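Local coordinates for protein LysR family transcriptional regulator (PDB 5FHK) that probably acts as a LysR-type DNA-binding transcription factor that controls virulence genes, here represented by its regulatory domain alone, at residues 45-50 / 57-62; 69-74 / 200-205. All blocks are in the same frame, centred on the assembly; numbering follows the deposited sequence.

Interaction 1. Residues 45-50 / 57-62; sequences NADQLD and IFRVGP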
loop_
_atom_site.group_PDB
_atom_site.type_symbol
_atom_site.label_atom_id
_atom_site.label_comp_id
_atom_site.label_asym_id
_atom_site.label_seq_id
_atom_site.Cartn_x
_atom_site.Cartn_y
_atom_site.Cartn_z
ATOM N N ASN A 45 -10.489 7.173 -6.735
ATOM C CA ASN A 45 -11.256 8.193 -7.457
ATOM C C ASN A 45 -12.214 8.868 -6.474
ATOM O O ASN A 45 -13.270 8.326 -6.140
ATOM C CB ASN A 45 -12.001 7.596 -8.660
ATOM C CG ASN A 45 -12.770 6.333 -8.315
ATOM O OD1 ASN A 45 -12.321 5.514 -7.514
ATOM N ND2 ASN A 45 -13.943 6.176 -8.913
ATOM N N ALA A 46 -11.837 10.056 -6.014
ATOM C CA ALA A 46 -12.621 10.794 -5.037
ATOM C C ALA A 46 -13.765 11.576 -5.666
ATOM O O ALA A 46 -14.621 12.089 -4.932
ATOM C CB ALA A 46 -11.714 11.745 -4.258
ATOM N N ASP A 47 -13.785 11.701 -6.994
ATOM C CA ASP A 47 -14.946 12.290 -7.648
ATOM C C ASP A 47 -16.150 11.368 -7.586
ATOM O O ASP A 47 -17.273 11.829 -7.802
ATOM C CB ASP A 47 -14.628 12.631 -9.107
ATOM C CG ASP A 47 -13.579 13.724 -9.235
ATOM O OD1 ASP A 47 -12.842 13.725 -10.243
ATOM O OD2 ASP A 47 -13.485 14.576 -8.325
ATOM N N GLN A 48 -15.946 10.086 -7.302
ATOM C CA GLN A 48 -17.040 9.137 -7.159
ATOM C C GLN A 48 -17.520 8.979 -5.715
ATOM O O GLN A 48 -18.452 8.202 -5.460
ATOM C CB GLN A 48 -16.625 7.778 -7.722
ATOM C CG GLN A 48 -16.952 7.642 -9.194
ATOM C CD GLN A 48 -18.382 8.064 -9.478
ATOM O OE1 GLN A 48 -18.619 9.085 -10.123
ATOM N NE2 GLN A 48 -19.344 7.287 -8.978
ATOM N N LEU A 49 -16.941 9.709 -4.770
ATOM C CA LEU A 49 -17.454 9.621 -3.413
ATOM C C LEU A 49 -18.692 10.490 -3.231
ATOM O O LEU A 49 -18.850 11.537 -3.865
ATOM C CB LEU A 49 -16.399 10.031 -2.388
ATOM C CG LEU A 49 -15.100 9.245 -2.380
ATOM C CD1 LEU A 49 -13.998 10.092 -1.676
ATOM C CD2 LEU A 49 -15.309 7.895 -1.704
ATOM N N ASP A 50 -19.552 10.055 -2.311
ATOM C CA ASP A 50 -20.719 10.828 -1.913
ATOM C C ASP A 50 -20.377 11.612 -0.647
ATOM O O ASP A 50 -20.226 11.000 0.422
ATOM C CB ASP A 50 -21.903 9.895 -1.679
ATOM C CG ASP A 50 -23.101 10.599 -1.100
ATOM O OD1 ASP A 50 -23.118 11.855 -1.091
ATOM O OD2 ASP A 50 -24.030 9.882 -0.658
ATOM N N ILE A 57 -12.747 14.309 3.876
ATOM C CA ILE A 57 -12.212 13.708 2.667
ATOM C C ILE A 57 -10.943 14.471 2.321
ATOM O O ILE A 57 -10.964 15.708 2.227
ATOM C CB ILE A 57 -13.237 13.724 1.509
ATOM C CG1 ILE A 57 -14.281 12.621 1.735
ATOM C CG2 ILE A 57 -12.559 13.458 0.156
ATOM C CD1 ILE A 57 -15.465 12.587 0.706
ATOM N N PHE A 58 -9.828 13.745 2.239
ATOM C CA PHE A 58 -8.575 14.244 1.683
ATOM C C PHE A 58 -8.415 13.693 0.279
ATOM O O PHE A 58 -8.525 12.482 0.062
ATOM C CB PHE A 58 -7.374 13.838 2.542
ATOM C CG PHE A 58 -7.496 14.283 3.969
ATOM C CD1 PHE A 58 -8.270 13.570 4.866
ATOM C CD2 PHE A 58 -6.868 15.431 4.406
ATOM C CE1 PHE A 58 -8.401 13.987 6.188
ATOM C CE2 PHE A 58 -7.000 15.847 5.730
ATOM C CZ PHE A 58 -7.763 15.109 6.603
ATOM N N ARG A 59 -8.159 14.573 -0.672
ATOM C CA ARG A 59 -8.134 14.150 -2.056
ATOM C C ARG A 59 -7.032 14.892 -2.780
ATOM O O ARG A 59 -6.597 15.966 -2.356
ATOM C CB ARG A 59 -9.478 14.404 -2.744
ATOM C CG ARG A 59 -9.732 15.861 -3.051
ATOM C CD ARG A 59 -10.979 16.025 -3.915
ATOM N NE ARG A 59 -11.020 15.046 -5.001
ATOM C CZ ARG A 59 -10.708 15.305 -6.269
ATOM N NH1 ARG A 59 -10.332 16.522 -6.630
ATOM N NH2 ARG A 59 -10.774 14.346 -7.182
ATOM N N VAL A 60 -6.565 14.274 -3.856
ATOM C CA VAL A 60 -5.695 14.922 -4.822
ATOM C C VAL A 60 -6.571 15.633 -5.839
ATOM O O VAL A 60 -7.560 15.064 -6.324
ATOM C CB VAL A 60 -4.778 13.895 -5.502
ATOM C CG1 VAL A 60 -4.034 14.533 -6.662
ATOM C CG2 VAL A 60 -3.804 13.302 -4.496
ATOM N N GLY A 61 -6.228 16.885 -6.149
ATOM C CA GLY A 61 -6.950 17.643 -7.146
ATOM C C GLY A 61 -8.185 18.311 -6.577
ATOM O O GLY A 61 -8.778 17.855 -5.589
ATOM N N PRO A 62 -8.610 19.398 -7.215
ATOM C CA PRO A 62 -9.726 20.187 -6.687
ATOM C C PRO A 62 -11.084 19.552 -6.963
ATOM O O PRO A 62 -11.241 18.669 -7.813
ATOM C CB PRO A 62 -9.598 21.529 -7.426
ATOM C CG PRO A 62 -8.282 21.456 -8.203
ATOM C CD PRO A 62 -8.026 20.000 -8.425
#
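Asp47 and Arg59 carry the charged part of this contact. Asp47 OD2 lies 3.0 Å from Arg59 NH2. The carboxylate oxygen sits over one face of the guanidinium, well out of its plane. The salt bridge therefore rests on charge, with no N-H aimed at the oxygen. The exact place of the guanidinium is doubtful, because its other amino group, NH1, sits too close to Gly61. The side chains cross at about a right angle. Arg59 CG stands between its backbone N and carbonyl carbon (chi1 74°), and the chain bends at chi3, which turns the head group toward Asp47.

The segment 57-62 holds the end of strand 56-60, which pairs with strands 9-14 and 178-185 in the central sheet of one lobe of the LysR regulatory domain, a periplasmic-binding-protein-type fold. The segment 45-50 belongs to the loop leading from strand 38-43 into this strand.

The remaining contacts are van der Waals. Ala46 CB meets the guanidinium, as modelled, at its edge, 3.5 Å from Arg59 NE. It also rests on Arg59 CB, at 3.8 Å. Further back along the strand, Leu49 CD1 packs on Ile57 CD1 at 3.7 Å. These two side chains lie antiparallel, side by side. Both also touch Ser12 of strand 9-14.

Interaction 2. Residues 69-74 / 200-205; sequences IARKIG and YVIAYN
Arg71 lies across Ile202 near the end of helix 192-204. With CG anti to the backbone N (chi1 180°) its chain extends toward the helix, and a bend at chi3 lays the guanidinium beside Ile202. The two side chains cross at about a right angle. Arg71 CD is 3.7 Å from Ile202 CG1, so part of the contact is purely aliphatic. Ile202 also lies over one face of the guanidinium, off-centre toward its rim; its CG2 comes within 3.5 Å of Arg71 NH1.

Two residues on, Ile73 also points at the helix. Its CG2 makes a looser apolar contact with Val201 CG1, at 4.4 Å. Its backbone O lies 3.3 Å from Asn205 OD1, but both atoms are acceptors and do not bond. The Asn205 amide is instead fixed from its other end. Asn205 ND2 donates to Val201 O at 2.8 Å, with a nearly straight N-H...O angle of 168°. Asn205 N reaches the same oxygen from the opposite face of its plane, and Tyr204 N adds a weak bond.

Ile73 and Gly74 form a classic beta bulge opposite Ile180. Strand 68-82 pairs here with strand 178-185, and the helix packs over both: Val201 touches Met182, and also Met25 of the neighbouring helix 18-32.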
loop_
_atom_site.group_PDB
_atom_site.type_symbol
_atom_site.label_atom_id
_atom_site.label_comp_id
_atom_site.label_asym_id
_atom_site.label_seq_id
_atom_site.Cartn_x
_atom_site.Cartn_y
_atom_site.Cartn_z
ATOM N N ILE A 69 -16.425 22.758 2.111
ATOM C CA ILE A 69 -15.278 23.639 2.280
ATOM C C ILE A 69 -14.014 22.872 1.909
ATOM O O ILE A 69 -13.810 21.734 2.347
ATOM C CB ILE A 69 -15.195 24.166 3.722
ATOM C CG1 ILE A 69 -16.540 24.737 4.134
ATOM C CG2 ILE A 69 -14.117 25.209 3.849
ATOM C CD1 ILE A 69 -17.083 24.071 5.336
ATOM N N ALA A 70 -13.155 23.504 1.118
ATOM C CA ALA A 70 -11.958 22.871 0.584
ATOM C C ALA A 70 -10.750 23.675 1.028
ATOM O O ALA A 70 -10.688 24.890 0.803
ATOM C CB ALA A 70 -12.020 22.778 -0.941
ATOM N N ARG A 71 -9.799 22.998 1.667
ATOM C CA ARG A 71 -8.577 23.622 2.145
ATOM C C ARG A 71 -7.373 22.886 1.575
ATOM O O ARG A 71 -7.263 21.664 1.715
ATOM C CB ARG A 71 -8.532 23.616 3.674
ATOM C CG ARG A 71 -7.288 24.242 4.271
ATOM C CD ARG A 71 -7.482 24.512 5.780
ATOM N NE ARG A 71 -7.935 25.881 6.047
ATOM C CZ ARG A 71 -7.173 26.816 6.601
ATOM N NH1 ARG A 71 -5.925 26.535 6.966
ATOM N NH2 ARG A 71 -7.662 28.031 6.798
ATOM N N LYS A 72 -6.470 23.630 0.953
ATOM C CA LYS A 72 -5.233 23.062 0.429
ATOM C C LYS A 72 -4.284 22.792 1.590
ATOM O O LYS A 72 -3.913 23.720 2.315
ATOM C CB LYS A 72 -4.603 24.020 -0.578
ATOM C CG LYS A 72 -3.264 23.538 -1.133
ATOM C CD LYS A 72 -2.545 24.613 -1.958
ATOM C CE LYS A 72 -1.121 24.166 -2.299
ATOM N NZ LYS A 72 -0.215 25.254 -2.802
ATOM N N ILE A 73 -3.917 21.529 1.795
ATOM C CA ILE A 73 -3.000 21.180 2.875
ATOM C C ILE A 73 -1.666 20.671 2.352
ATOM O O ILE A 73 -0.810 20.257 3.143
ATOM C CB ILE A 73 -3.623 20.171 3.859
ATOM C CG1 ILE A 73 -3.927 18.839 3.178
ATOM C CG2 ILE A 73 -4.863 20.755 4.528
ATOM C CD1 ILE A 73 -4.264 17.740 4.175
ATOM N N GLY A 74 -1.427 20.737 1.059
ATOM C CA GLY A 74 -0.170 20.212 0.558
ATOM C C GLY A 74 -0.206 20.027 -0.936
ATOM O O GLY A 74 -1.238 20.197 -1.591
ATOM N N TYR A 200 -7.364 20.167 14.526
ATOM C CA TYR A 200 -6.029 19.587 14.648
ATOM C C TYR A 200 -5.280 19.690 13.324
ATOM O O TYR A 200 -4.128 20.139 13.284
ATOM C CB TYR A 200 -6.110 18.132 15.109
ATOM C CG TYR A 200 -4.744 17.553 15.430
ATOM C CD1 TYR A 200 -4.161 17.724 16.695
ATOM C CD2 TYR A 200 -4.024 16.869 14.466
ATOM C CE1 TYR A 200 -2.901 17.199 16.979
ATOM C CE2 TYR A 200 -2.797 16.342 14.746
ATOM C CZ TYR A 200 -2.237 16.507 15.993
ATOM O OH TYR A 200 -1.005 15.962 16.199
ATOM N N VAL A 201 -5.951 19.321 12.223
ATOM C CA VAL A 201 -5.333 19.332 10.896
ATOM C C VAL A 201 -4.889 20.739 10.537
ATOM O O VAL A 201 -3.745 20.960 10.131
ATOM C CB VAL A 201 -6.302 18.760 9.839
ATOM C CG1 VAL A 201 -5.703 18.837 8.431
ATOM C CG2 VAL A 201 -6.655 17.318 10.141
ATOM N N ILE A 202 -5.772 21.724 10.726
ATOM C CA ILE A 202 -5.385 23.087 10.383
ATOM C C ILE A 202 -4.241 23.554 11.273
ATOM O O ILE A 202 -3.252 24.118 10.793
ATOM C CB ILE A 202 -6.593 24.033 10.452
ATOM C CG1 ILE A 202 -7.599 23.664 9.354
ATOM C CG2 ILE A 202 -6.135 25.463 10.268
ATOM C CD1 ILE A 202 -9.034 24.157 9.642
ATOM N N ALA A 203 -4.335 23.292 12.579
ATOM C CA ALA A 203 -3.266 23.700 13.477
ATOM C C ALA A 203 -1.997 22.891 13.263
ATOM O O ALA A 203 -0.919 23.346 13.644
ATOM C CB ALA A 203 -3.724 23.605 14.935
ATOM N N TYR A 204 -2.090 21.713 12.656
ATOM C CA TYR A 204 -0.877 20.971 12.316
ATOM C C TYR A 204 -0.099 21.667 11.204
ATOM O O TYR A 204 1.137 21.694 11.223
ATOM C CB TYR A 204 -1.252 19.552 11.893
ATOM C CG TYR A 204 -0.119 18.564 11.914
ATOM C CD1 TYR A 204 0.127 17.815 13.056
ATOM C CD2 TYR A 204 0.686 18.347 10.784
ATOM C CE1 TYR A 204 1.154 16.884 13.104
ATOM C CE2 TYR A 204 1.740 17.413 10.824
ATOM C CZ TYR A 204 1.955 16.687 11.992
ATOM O OH TYR A 204 2.957 15.752 12.096
ATOM N N ASN A 205 -0.811 22.237 10.229
ATOM C CA ASN A 205 -0.229 22.793 9.002
ATOM C C ASN A 205 0.055 24.296 9.102
ATOM O O ASN A 205 0.188 24.978 8.077
ATOM C CB ASN A 205 -1.159 22.532 7.806
ATOM C CG ASN A 205 -1.184 21.062 7.378
ATOM O OD1 ASN A 205 -0.484 20.666 6.445
ATOM N ND2 ASN A 205 -2.002 20.256 8.051
#

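Overall arrangement
Interactions 1 and 2 both reach the same mixed sheet, through strands 56-60 and 68-82, which follow each other in the chain. Interaction 1 is local and partly buried, joining a strand to the loop just before it. Interaction 2 is a surface contact that brings the C-terminal helix back to a strand far earlier in sequence. Their chemistry differs accordingly. Interaction 1 pairs opposite charges, out of plane and on a doubtfully placed head group, whereas interaction 2 has no charge pair across it. The contact centres are about 16 Å apart, yet Phe58 links them: its CD2 lies 3.5 Å from Ile73 CD1, and its ring also packs on Val201.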